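Local coordinates for VAO-type flavoprotein oxidase VAO615 (Myceliophthora thermophila, PDB 6F72), which is a secreted flavoprotein that binds FAD bicovalently and is probably an oxidase whose reduced flavin reacts rapidly with oxygen, its substrate still unknown, at residues H237-S242 with G337-Y342; L329-L334 with T471-C476; F333-N338 with S452-D457. All blocks are in the same frame, centred on the assembly; numbering follows the deposited sequence.

Contact 1: H237-S242 with G337-Y342; sequences HSILSS and GNSFTY. With FAD (flavin-adenine dinucleotide), chain E.
Two serine hydroxyls, those of Ser339 and Ser242, tie the loop that leaves the flavin in this VAO-type fold to the start of strand 339-344, part of the antiparallel sheet beyond it. Each donates to a backbone carbonyl of the other segment. Ser339 OG reaches Ile239 O at 2.7 Å, within the carbonyl plane and on a lone pair; its chi1 of 67° tucks OG between the backbone N and the carbonyl carbon. Ser242 OG is equally near Asn338 O, 2.7 Å, but stands above that carbonyl's plane, 43° out of it, and also accepts from Ser454 N, so this buried hydroxyl is used in both directions.

Inside the loop, Ser238 OG accepts from Leu240 N at 3.1 Å, a cap on the turn that leads into helix 241-244.

The apolar share is small. Ile239 CG2 meets Thr341 CG2 at 4.0 Å, methyl to methyl, while Thr341 OG1 bonds to Asp451.

At the flavin end, His237 N donates to FAD O2 over 3.1 Å, and a face of its imidazole lies against FAD N3, modelled too close for the spacing to be trusted. An alanine here would keep the backbone N-H for FAD O2 but take away the imidazole, which would probably open a gap between the flavin, Asp451 and Tyr516.

After helix 316-335, Gly337 brings its backbone close to Ser242: its CA points a C-H at Ser242 O, 3.5 Å away, an oxygen that also accepts from Lys458 NZ.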
loop_
_atom_site.group_PDB
_atom_site.type_symbol
_atom_site.label_atom_id
_atom_site.label_comp_id
_atom_site.label_asym_id
_atom_site.label_seq_id
_atom_site.Cartn_x
_atom_site.Cartn_y
_atom_site.Cartn_z
ATOM N N HIS A 237 1.201 -6.416 4.382
ATOM C CA HIS A 237 0.833 -6.885 5.710
ATOM C C HIS A 237 -0.684 -6.880 5.929
ATOM O O HIS A 237 -1.441 -6.264 5.168
ATOM C CB HIS A 237 1.604 -6.138 6.796
ATOM C CG HIS A 237 0.984 -4.842 7.211
ATOM N ND1 HIS A 237 1.244 -3.649 6.564
ATOM C CD2 HIS A 237 0.138 -4.545 8.230
ATOM C CE1 HIS A 237 0.570 -2.678 7.156
ATOM N NE2 HIS A 237 -0.104 -3.194 8.171
ATOM N N SER A 238 -1.106 -7.579 6.974
ATOM C CA SER A 238 -2.501 -7.900 7.219
ATOM C C SER A 238 -2.635 -8.271 8.680
ATOM O O SER A 238 -1.667 -8.752 9.290
ATOM C CB SER A 238 -2.907 -9.107 6.355
ATOM O OG SER A 238 -4.214 -9.584 6.645
ATOM N N ILE A 239 -3.834 -8.084 9.233
ATOM C CA ILE A 239 -4.165 -8.549 10.595
ATOM C C ILE A 239 -4.164 -10.099 10.672
ATOM O O ILE A 239 -4.179 -10.697 11.757
ATOM C CB ILE A 239 -5.492 -7.918 11.117
ATOM C CG1 ILE A 239 -6.692 -8.278 10.205
ATOM C CG2 ILE A 239 -5.336 -6.398 11.265
ATOM C CD1 ILE A 239 -8.068 -8.044 10.811
ATOM N N LEU A 240 -4.107 -10.727 9.502
ATOM C CA LEU A 240 -4.099 -12.171 9.367
ATOM C C LEU A 240 -2.689 -12.729 9.145
ATOM O O LEU A 240 -2.515 -13.945 8.994
ATOM C CB LEU A 240 -5.032 -12.611 8.218
ATOM C CG LEU A 240 -6.550 -12.696 8.436
ATOM C CD1 LEU A 240 -7.201 -13.377 7.233
ATOM C CD2 LEU A 240 -6.964 -13.393 9.730
ATOM N N SER A 241 -1.693 -11.847 9.125
ATOM C CA SER A 241 -0.331 -12.250 8.803
ATOM C C SER A 241 0.319 -13.187 9.824
ATOM O O SER A 241 1.108 -14.047 9.439
ATOM C CB SER A 241 0.546 -11.041 8.499
ATOM O OG SER A 241 0.223 -10.539 7.215
ATOM N N SER A 242 -0.062 -13.063 11.096
ATOM C CA SER A 242 0.424 -13.967 12.148
ATOM C C SER A 242 -0.094 -15.388 11.944
ATOM O O SER A 242 0.515 -16.348 12.427
ATOM C CB SER A 242 0.011 -13.486 13.531
ATOM O OG SER A 242 0.636 -12.267 13.842
ATOM N N GLY A 337 -0.769 -17.039 16.409
ATOM C CA GLY A 337 -1.524 -16.736 15.191
ATOM C C GLY A 337 -2.365 -15.469 15.236
ATOM O O GLY A 337 -3.163 -15.230 14.333
ATOM N N ASN A 338 -2.167 -14.652 16.275
ATOM C CA ASN A 338 -2.980 -13.458 16.540
ATOM C C ASN A 338 -2.245 -12.167 16.198
ATOM O O ASN A 338 -1.032 -12.187 16.002
ATOM C CB ASN A 338 -3.385 -13.413 18.014
ATOM C CG ASN A 338 -3.852 -14.750 18.540
ATOM O OD1 ASN A 338 -4.916 -15.232 18.178
ATOM N ND2 ASN A 338 -3.054 -15.351 19.421
ATOM N N SER A 339 -2.978 -11.049 16.143
ATOM C CA SER A 339 -2.381 -9.741 15.885
ATOM C C SER A 339 -3.070 -8.615 16.635
ATOM O O SER A 339 -4.263 -8.711 16.968
ATOM C CB SER A 339 -2.414 -9.420 14.396
ATOM O OG SER A 339 -3.751 -9.252 13.958
ATOM N N PHE A 340 -2.308 -7.548 16.889
ATOM C CA PHE A 340 -2.866 -6.261 17.296
ATOM C C PHE A 340 -2.572 -5.216 16.249
ATOM O O PHE A 340 -1.424 -5.054 15.822
ATOM C CB PHE A 340 -2.307 -5.798 18.644
ATOM C CG PHE A 340 -3.082 -6.295 19.826
ATOM C CD1 PHE A 340 -4.428 -5.937 20.003
ATOM C CD2 PHE A 340 -2.469 -7.108 20.783
ATOM C CE1 PHE A 340 -5.145 -6.396 21.107
ATOM C CE2 PHE A 340 -3.175 -7.570 21.891
ATOM C CZ PHE A 340 -4.517 -7.218 22.049
ATOM N N THR A 341 -3.632 -4.536 15.817
ATOM C CA THR A 341 -3.509 -3.290 15.081
ATOM C C THR A 341 -3.916 -2.168 16.050
ATOM O O THR A 341 -4.945 -2.261 16.734
ATOM C CB THR A 341 -4.275 -3.337 13.727
ATOM O OG1 THR A 341 -3.918 -2.204 12.928
ATOM C CG2 THR A 341 -5.814 -3.386 13.887
ATOM N N TYR A 342 -3.070 -1.147 16.168
ATOM C CA TYR A 342 -3.261 -0.150 17.197
ATOM C C TYR A 342 -2.815 1.266 16.827
ATOM O O TYR A 342 -1.991 1.460 15.931
ATOM C CB TYR A 342 -2.633 -0.590 18.525
ATOM C CG TYR A 342 -1.158 -0.861 18.489
ATOM C CD1 TYR A 342 -0.675 -2.085 18.037
ATOM C CD2 TYR A 342 -0.238 0.095 18.933
ATOM C CE1 TYR A 342 0.681 -2.352 18.000
ATOM C CE2 TYR A 342 1.128 -0.169 18.915
ATOM C CZ TYR A 342 1.574 -1.398 18.446
ATOM O OH TYR A 342 2.905 -1.682 18.388
HETATM P PA FAD E . -1.489 1.836 -6.922
HETATM O O1A FAD E . -1.001 3.211 -6.547
HETATM O O2A FAD E . -2.487 1.766 -8.044
HETATM O O5B FAD E . -0.209 0.927 -7.267
HETATM C C5B FAD E . 0.975 0.954 -6.470
HETATM C C4B FAD E . 2.200 0.536 -7.277
HETATM O O4B FAD E . 1.988 -0.763 -7.833
HETATM C C3B FAD E . 2.525 1.445 -8.446
HETATM O O3B FAD E . 3.954 1.485 -8.555
HETATM C C2B FAD E . 1.946 0.740 -9.660
HETATM O O2B FAD E . 2.684 1.030 -10.850
HETATM C C1B FAD E . 2.066 -0.723 -9.268
HETATM N N9A FAD E . 0.994 -1.598 -9.798
HETATM C C8A FAD E . -0.263 -1.687 -9.311
HETATM N N7A FAD E . -0.979 -2.613 -9.997
HETATM C C5A FAD E . -0.168 -3.133 -10.932
HETATM C C6A FAD E . -0.294 -4.157 -11.993
HETATM N N6A FAD E . -1.473 -4.793 -12.172
HETATM N N1A FAD E . 0.786 -4.412 -12.767
HETATM C C2A FAD E . 1.964 -3.773 -12.598
HETATM N N3A FAD E . 2.151 -2.830 -11.640
HETATM C C4A FAD E . 1.140 -2.474 -10.795
HETATM N N1 FAD E . -0.346 -1.636 2.983
HETATM C C2 FAD E . -0.240 -2.662 3.864
HETATM O O2 FAD E . 0.709 -3.472 3.742
HETATM N N3 FAD E . -1.127 -2.831 4.869
HETATM C C4 FAD E . -2.166 -2.010 5.089
HETATM O O4 FAD E . -2.961 -2.206 6.037
HETATM C C4X FAD E . -2.354 -0.873 4.161
HETATM N N5 FAD E . -3.380 -0.007 4.300
HETATM C C5X FAD E . -3.547 1.044 3.446
HETATM C C6 FAD E . -4.630 1.935 3.607
HETATM C C7 FAD E . -4.779 3.011 2.704
HETATM C C7M FAD E . -5.945 3.964 2.901
HETATM C C8 FAD E . -3.801 3.199 1.571
HETATM C C8M FAD E . -3.931 4.264 0.492
HETATM C C9 FAD E . -2.744 2.306 1.431
HETATM C C9A FAD E . -2.574 1.240 2.319
HETATM N N10 FAD E . -1.503 0.329 2.149
HETATM C C10 FAD E . -1.356 -0.731 3.068
HETATM C "C1'" FAD E . -0.524 0.544 1.087
HETATM C "C2'" FAD E . -0.565 -0.338 -0.126
HETATM O "O2'" FAD E . -0.051 -1.613 0.249
HETATM C "C3'" FAD E . 0.350 0.336 -1.141
HETATM O "O3'" FAD E . 0.036 1.740 -1.269
HETATM C "C4'" FAD E . 0.266 -0.344 -2.499
HETATM O "O4'" FAD E . 1.302 0.156 -3.346
HETATM C "C5'" FAD E . -1.119 -0.181 -3.129
HETATM O "O5'" FAD E . -1.159 -0.730 -4.437
HETATM P P FAD E . -2.402 -0.395 -5.397
HETATM O O1P FAD E . -3.675 -0.615 -4.631
HETATM O O2P FAD E . -2.115 -1.120 -6.692
HETATM O O3P FAD E . -2.203 1.190 -5.637
#

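Contact 2: L329-L334 with T471-C476; sequences LLPDFL and TGMLLC
Helix 329-334, carrying Leu330, Pro331 and Leu334, runs at 105° to strand 472-476, where Met473 and Leu474 sit, and the two axes come within 9.9 Å. The helix is kinked near Pro331, and the strand has a classic beta bulge at Met473 and Leu474, opposite Ile418 of strand 412-419.

Met473 carries most of the contact. It leaves the strand extended through its first two torsions, then bends at chi3 (75°), which carries the thioether across the helix surface and turns the terminal methyl toward Leu330. Three helix residues receive it in turn. Leu334 CD1 presses on Met473 CG at 3.3 Å, tighter than normal van der Waals spacing, the two chains meeting near a right angle. Next comes the proline ring: Pro331 CD lies 3.6 Å from Met473 SD, and Pro331 CG is almost as near to the sulfur. Met473 CE ends 3.9 Å from Leu330 CB.

Leu330 has a second neighbour on the strand, since its CD1 touches Leu474 CD2 at 3.6 Å. On the sheet side, Ser452 of strand 448-452 lies against Leu330, Leu334 and Leu474.

No hydrogen bond joins the two segments. Helix and sheet are held together here by buried apolar surface, while the backbone of Met473 finds its polar partners in the neighbouring strand residue Ile418 and in Phe453.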
loop_
_atom_site.group_PDB
_atom_site.type_symbol
_atom_site.label_atom_id
_atom_site.label_comp_id
_atom_site.label_asym_id
_atom_site.label_seq_id
_atom_site.Cartn_x
_atom_site.Cartn_y
_atom_site.Cartn_z
ATOM N N LEU A 329 4.983 -7.722 25.651
ATOM C CA LEU A 329 4.028 -8.811 25.889
ATOM C C LEU A 329 3.426 -9.460 24.627
ATOM O O LEU A 329 2.801 -10.535 24.699
ATOM C CB LEU A 329 2.932 -8.376 26.872
ATOM C CG LEU A 329 3.307 -8.403 28.365
ATOM C CD1 LEU A 329 2.129 -7.918 29.184
ATOM C CD2 LEU A 329 3.747 -9.778 28.859
ATOM N N LEU A 330 3.637 -8.806 23.482
ATOM C CA LEU A 330 3.170 -9.303 22.178
ATOM C C LEU A 330 3.686 -10.674 21.717
ATOM O O LEU A 330 2.878 -11.450 21.206
ATOM C CB LEU A 330 3.408 -8.264 21.076
ATOM C CG LEU A 330 2.625 -6.955 21.155
ATOM C CD1 LEU A 330 3.199 -5.978 20.151
ATOM C CD2 LEU A 330 1.137 -7.173 20.933
ATOM N N PRO A 331 5.006 -10.974 21.861
ATOM C CA PRO A 331 5.576 -12.213 21.303
ATOM C C PRO A 331 4.730 -13.498 21.344
ATOM O O PRO A 331 4.475 -14.063 20.282
ATOM C CB PRO A 331 6.878 -12.374 22.088
ATOM C CG PRO A 331 7.336 -10.970 22.233
ATOM C CD PRO A 331 6.091 -10.131 22.413
ATOM N N ASP A 332 4.287 -13.931 22.526
ATOM C CA ASP A 332 3.478 -15.164 22.660
ATOM C C ASP A 332 2.089 -15.055 22.032
ATOM O O ASP A 332 1.537 -16.051 21.557
ATOM C CB ASP A 332 3.330 -15.573 24.123
ATOM C CG ASP A 332 4.646 -15.901 24.769
ATOM O OD1 ASP A 332 5.569 -16.381 24.077
ATOM O OD2 ASP A 332 4.755 -15.674 25.985
ATOM N N PHE A 333 1.530 -13.847 22.063
ATOM C CA PHE A 333 0.237 -13.552 21.460
ATOM C C PHE A 333 0.318 -13.667 19.938
ATOM O O PHE A 333 -0.553 -14.270 19.316
ATOM C CB PHE A 333 -0.216 -12.162 21.906
ATOM C CG PHE A 333 -1.504 -11.693 21.292
ATOM C CD1 PHE A 333 -2.738 -12.103 21.812
ATOM C CD2 PHE A 333 -1.491 -10.792 20.220
ATOM C CE1 PHE A 333 -3.935 -11.642 21.249
ATOM C CE2 PHE A 333 -2.684 -10.327 19.655
ATOM C CZ PHE A 333 -3.907 -10.746 20.177
ATOM N N LEU A 334 1.378 -13.110 19.355
ATOM C CA LEU A 334 1.602 -13.165 17.911
ATOM C C LEU A 334 1.974 -14.552 17.394
ATOM O O LEU A 334 1.528 -14.943 16.310
ATOM C CB LEU A 334 2.665 -12.162 17.491
ATOM C CG LEU A 334 2.455 -10.686 17.853
ATOM C CD1 LEU A 334 3.682 -9.931 17.406
ATOM C CD2 LEU A 334 1.203 -10.084 17.222
ATOM N N THR A 471 12.247 -11.357 10.975
ATOM C CA THR A 471 12.660 -10.982 12.336
ATOM C C THR A 471 11.765 -9.881 12.938
ATOM O O THR A 471 11.725 -9.709 14.162
ATOM C CB THR A 471 14.150 -10.577 12.390
ATOM O OG1 THR A 471 14.394 -9.548 11.427
ATOM C CG2 THR A 471 15.064 -11.770 12.085
ATOM N N GLY A 472 11.031 -9.163 12.077
ATOM C CA GLY A 472 10.140 -8.081 12.500
ATOM C C GLY A 472 8.972 -8.518 13.354
ATOM O O GLY A 472 8.468 -9.643 13.201
ATOM N N MET A 473 8.564 -7.629 14.265
ATOM C CA MET A 473 7.380 -7.823 15.094
ATOM C C MET A 473 6.347 -6.685 14.900
ATOM O O MET A 473 5.133 -6.923 14.968
ATOM C CB MET A 473 7.781 -7.965 16.566
ATOM C CG MET A 473 6.715 -8.606 17.436
ATOM S SD MET A 473 7.064 -8.844 19.194
ATOM C CE MET A 473 6.905 -7.183 19.814
ATOM N N LEU A 474 6.840 -5.462 14.671
ATOM C CA LEU A 474 5.994 -4.285 14.474
ATOM C C LEU A 474 6.209 -3.642 13.102
ATOM O O LEU A 474 7.330 -3.607 12.582
ATOM C CB LEU A 474 6.253 -3.235 15.569
ATOM C CG LEU A 474 6.326 -3.602 17.057
ATOM C CD1 LEU A 474 6.663 -2.357 17.863
ATOM C CD2 LEU A 474 5.046 -4.238 17.579
ATOM N N LEU A 475 5.123 -3.156 12.517
ATOM C CA LEU A 475 5.206 -2.270 11.370
ATOM C C LEU A 475 4.437 -1.050 11.794
ATOM O O LEU A 475 3.203 -1.088 11.870
ATOM C CB LEU A 475 4.611 -2.877 10.087
ATOM C CG LEU A 475 4.565 -2.109 8.733
ATOM C CD1 LEU A 475 3.544 -0.979 8.702
ATOM C CD2 LEU A 475 5.910 -1.559 8.287
ATOM N N CYS A 476 5.181 0.001 12.112
ATOM C CA CYS A 476 4.575 1.276 12.517
ATOM C C CYS A 476 4.664 2.291 11.398
ATOM O O CYS A 476 5.713 2.435 10.754
ATOM C CB CYS A 476 5.217 1.808 13.791
ATOM S SG CYS A 476 4.859 0.733 15.194
#

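Contact 3: F333-N338 with S452-D457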
loop_
_atom_site.group_PDB
_atom_site.type_symbol
_atom_site.label_atom_id
_atom_site.label_comp_id
_atom_site.label_asym_id
_atom_site.label_seq_id
_atom_site.Cartn_x
_atom_site.Cartn_y
_atom_site.Cartn_z
ATOM N N PHE A 333 1.530 -13.847 22.063
ATOM C CA PHE A 333 0.237 -13.552 21.460
ATOM C C PHE A 333 0.318 -13.667 19.938
ATOM O O PHE A 333 -0.553 -14.270 19.316
ATOM C CB PHE A 333 -0.216 -12.162 21.906
ATOM C CG PHE A 333 -1.504 -11.693 21.292
ATOM C CD1 PHE A 333 -2.738 -12.103 21.812
ATOM C CD2 PHE A 333 -1.491 -10.792 20.220
ATOM C CE1 PHE A 333 -3.935 -11.642 21.249
ATOM C CE2 PHE A 333 -2.684 -10.327 19.655
ATOM C CZ PHE A 333 -3.907 -10.746 20.177
ATOM N N LEU A 334 1.378 -13.110 19.355
ATOM C CA LEU A 334 1.602 -13.165 17.911
ATOM C C LEU A 334 1.974 -14.552 17.394
ATOM O O LEU A 334 1.528 -14.943 16.310
ATOM C CB LEU A 334 2.665 -12.162 17.491
ATOM C CG LEU A 334 2.455 -10.686 17.853
ATOM C CD1 LEU A 334 3.682 -9.931 17.406
ATOM C CD2 LEU A 334 1.203 -10.084 17.222
ATOM N N ASP A 335 2.786 -15.286 18.169
ATOM C CA ASP A 335 3.186 -16.667 17.846
ATOM C C ASP A 335 2.021 -17.661 17.852
ATOM O O ASP A 335 2.138 -18.750 17.292
ATOM C CB ASP A 335 4.279 -17.165 18.818
ATOM C CG ASP A 335 5.610 -16.436 18.645
ATOM O OD1 ASP A 335 5.881 -15.884 17.548
ATOM O OD2 ASP A 335 6.391 -16.406 19.618
ATOM N N GLY A 336 0.927 -17.298 18.517
ATOM C CA GLY A 336 -0.290 -18.103 18.553
ATOM C C GLY A 336 -1.213 -17.859 17.367
ATOM O O GLY A 336 -2.314 -18.403 17.328
ATOM N N GLY A 337 -0.769 -17.039 16.409
ATOM C CA GLY A 337 -1.524 -16.736 15.191
ATOM C C GLY A 337 -2.365 -15.469 15.236
ATOM O O GLY A 337 -3.163 -15.230 14.333
ATOM N N ASN A 338 -2.167 -14.652 16.275
ATOM C CA ASN A 338 -2.980 -13.458 16.540
ATOM C C ASN A 338 -2.245 -12.167 16.198
ATOM O O ASN A 338 -1.032 -12.187 16.002
ATOM C CB ASN A 338 -3.385 -13.413 18.014
ATOM C CG ASN A 338 -3.852 -14.750 18.540
ATOM O OD1 ASN A 338 -4.916 -15.232 18.178
ATOM N ND2 ASN A 338 -3.054 -15.351 19.421
ATOM N N SER A 452 1.112 -5.455 14.340
ATOM C CA SER A 452 1.975 -6.456 14.948
ATOM C C SER A 452 1.715 -7.819 14.327
ATOM O O SER A 452 0.570 -8.159 13.990
ATOM C CB SER A 452 1.780 -6.484 16.460
ATOM O OG SER A 452 0.424 -6.698 16.797
ATOM N N PHE A 453 2.789 -8.591 14.178
ATOM C CA PHE A 453 2.766 -9.839 13.406
ATOM C C PHE A 453 3.966 -10.721 13.723
ATOM O O PHE A 453 5.030 -10.220 14.104
ATOM C CB PHE A 453 2.766 -9.530 11.893
ATOM C CG PHE A 453 3.954 -8.729 11.442
ATOM C CD1 PHE A 453 5.143 -9.362 11.063
ATOM C CD2 PHE A 453 3.904 -7.343 11.427
ATOM C CE1 PHE A 453 6.252 -8.629 10.676
ATOM C CE2 PHE A 453 5.006 -6.601 11.032
ATOM C CZ PHE A 453 6.182 -7.239 10.656
ATOM N N SER A 454 3.785 -12.028 13.540
ATOM C CA SER A 454 4.885 -12.981 13.459
ATOM C C SER A 454 4.733 -13.749 12.140
ATOM O O SER A 454 3.746 -14.448 11.942
ATOM C CB SER A 454 4.876 -13.923 14.665
ATOM O OG SER A 454 5.937 -14.849 14.573
ATOM N N VAL A 455 5.692 -13.583 11.230
ATOM C CA VAL A 455 5.609 -14.171 9.880
ATOM C C VAL A 455 6.818 -15.071 9.533
ATOM O O VAL A 455 7.108 -15.323 8.352
ATOM C CB VAL A 455 5.383 -13.102 8.775
ATOM C CG1 VAL A 455 4.038 -12.385 8.939
ATOM C CG2 VAL A 455 6.537 -12.112 8.705
ATOM N N ALA A 456 7.528 -15.534 10.561
ATOM C CA ALA A 456 8.634 -16.459 10.369
ATOM C C ALA A 456 8.125 -17.900 10.458
ATOM O O ALA A 456 7.114 -18.172 11.122
ATOM C CB ALA A 456 9.729 -16.202 11.397
ATOM N N ASP A 457 8.805 -18.801 9.749
ATOM C CA ASP A 457 8.629 -20.271 9.892
ATOM C C ASP A 457 7.221 -20.816 9.554
ATOM O O ASP A 457 6.733 -21.800 10.133
ATOM C CB ASP A 457 9.121 -20.753 11.273
ATOM C CG ASP A 457 10.542 -20.294 11.582
ATOM O OD1 ASP A 457 11.456 -20.557 10.761
ATOM O OD2 ASP A 457 10.741 -19.666 12.644
#
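Asp335 OD1 is held by Arg420 NH2 in a salt bridge at the C-terminal end of helix 316-335, just before the chain turns in a Schellman motif. Across the contact the hydroxyl of Ser454 comes up to the same carboxylate, with Ser454 OG 3.2 Å from Asp335 OD1. It gets there with OG trans to the backbone N (chi1 180°), reaching toward the carboxylate. The charge partner of Asp335 at this exposed edge is Arg420.

Deeper in, Leu334 lies along the backbone of 452-454, its two methyls parted over successive residues. CD2 of Leu334 approaches Ser452 OG at 3.5 Å, but that hydroxyl is engaged with Phe340 O, so the methyl packs against an oxygen whose polar demand is met elsewhere. Leu334 CD1 lies 3.6 Å from Phe453 O. Nearer the backbone, Leu334 CB faces Ser454 CB at 4.0 Å, at the pair whose CA atoms are nearest across the two segments. The contact thus presses the last turn of the helix onto the loop that follows strand 448-452.

The Schellman turn closes the helix through Gly337, whose phi of 95° would push a side chain into the preceding carbonyl. Gly337 N donates to Leu334 O at 3.1 Å, while the bond from Asn338 N to Phe333 O is weak. Phe333 O also accepts from Asn338 ND2 at 2.7 Å, much shorter than that weak backbone bond and in the plane of the carbonyl. The same asparagine also folds over the phenylalanine it bonds to, with Asn338 CB 3.4 Å above the plane of the Phe333 ring, offset toward the rim.

All three contacts gather about helix 316-335 and the strand that follows it, 339-344. Contacts 2 and 3 share Phe333 and Leu334, and contacts 1 and 3 share Gly337 and Asn338, so contact 3 spans the turn between the other two. Their centres are close: about 7 Å from contact 3 to either neighbour, and about 9 Å between contacts 1 and 2. Strands 339-344, 448-452 and 472-480 are successive members of one antiparallel sheet, with the helix packed on it. Along the chain the loop 237-242 comes first and 471-476 last. Through contact 1 this helix-and-sheet unit is joined to the loop that touches the flavin.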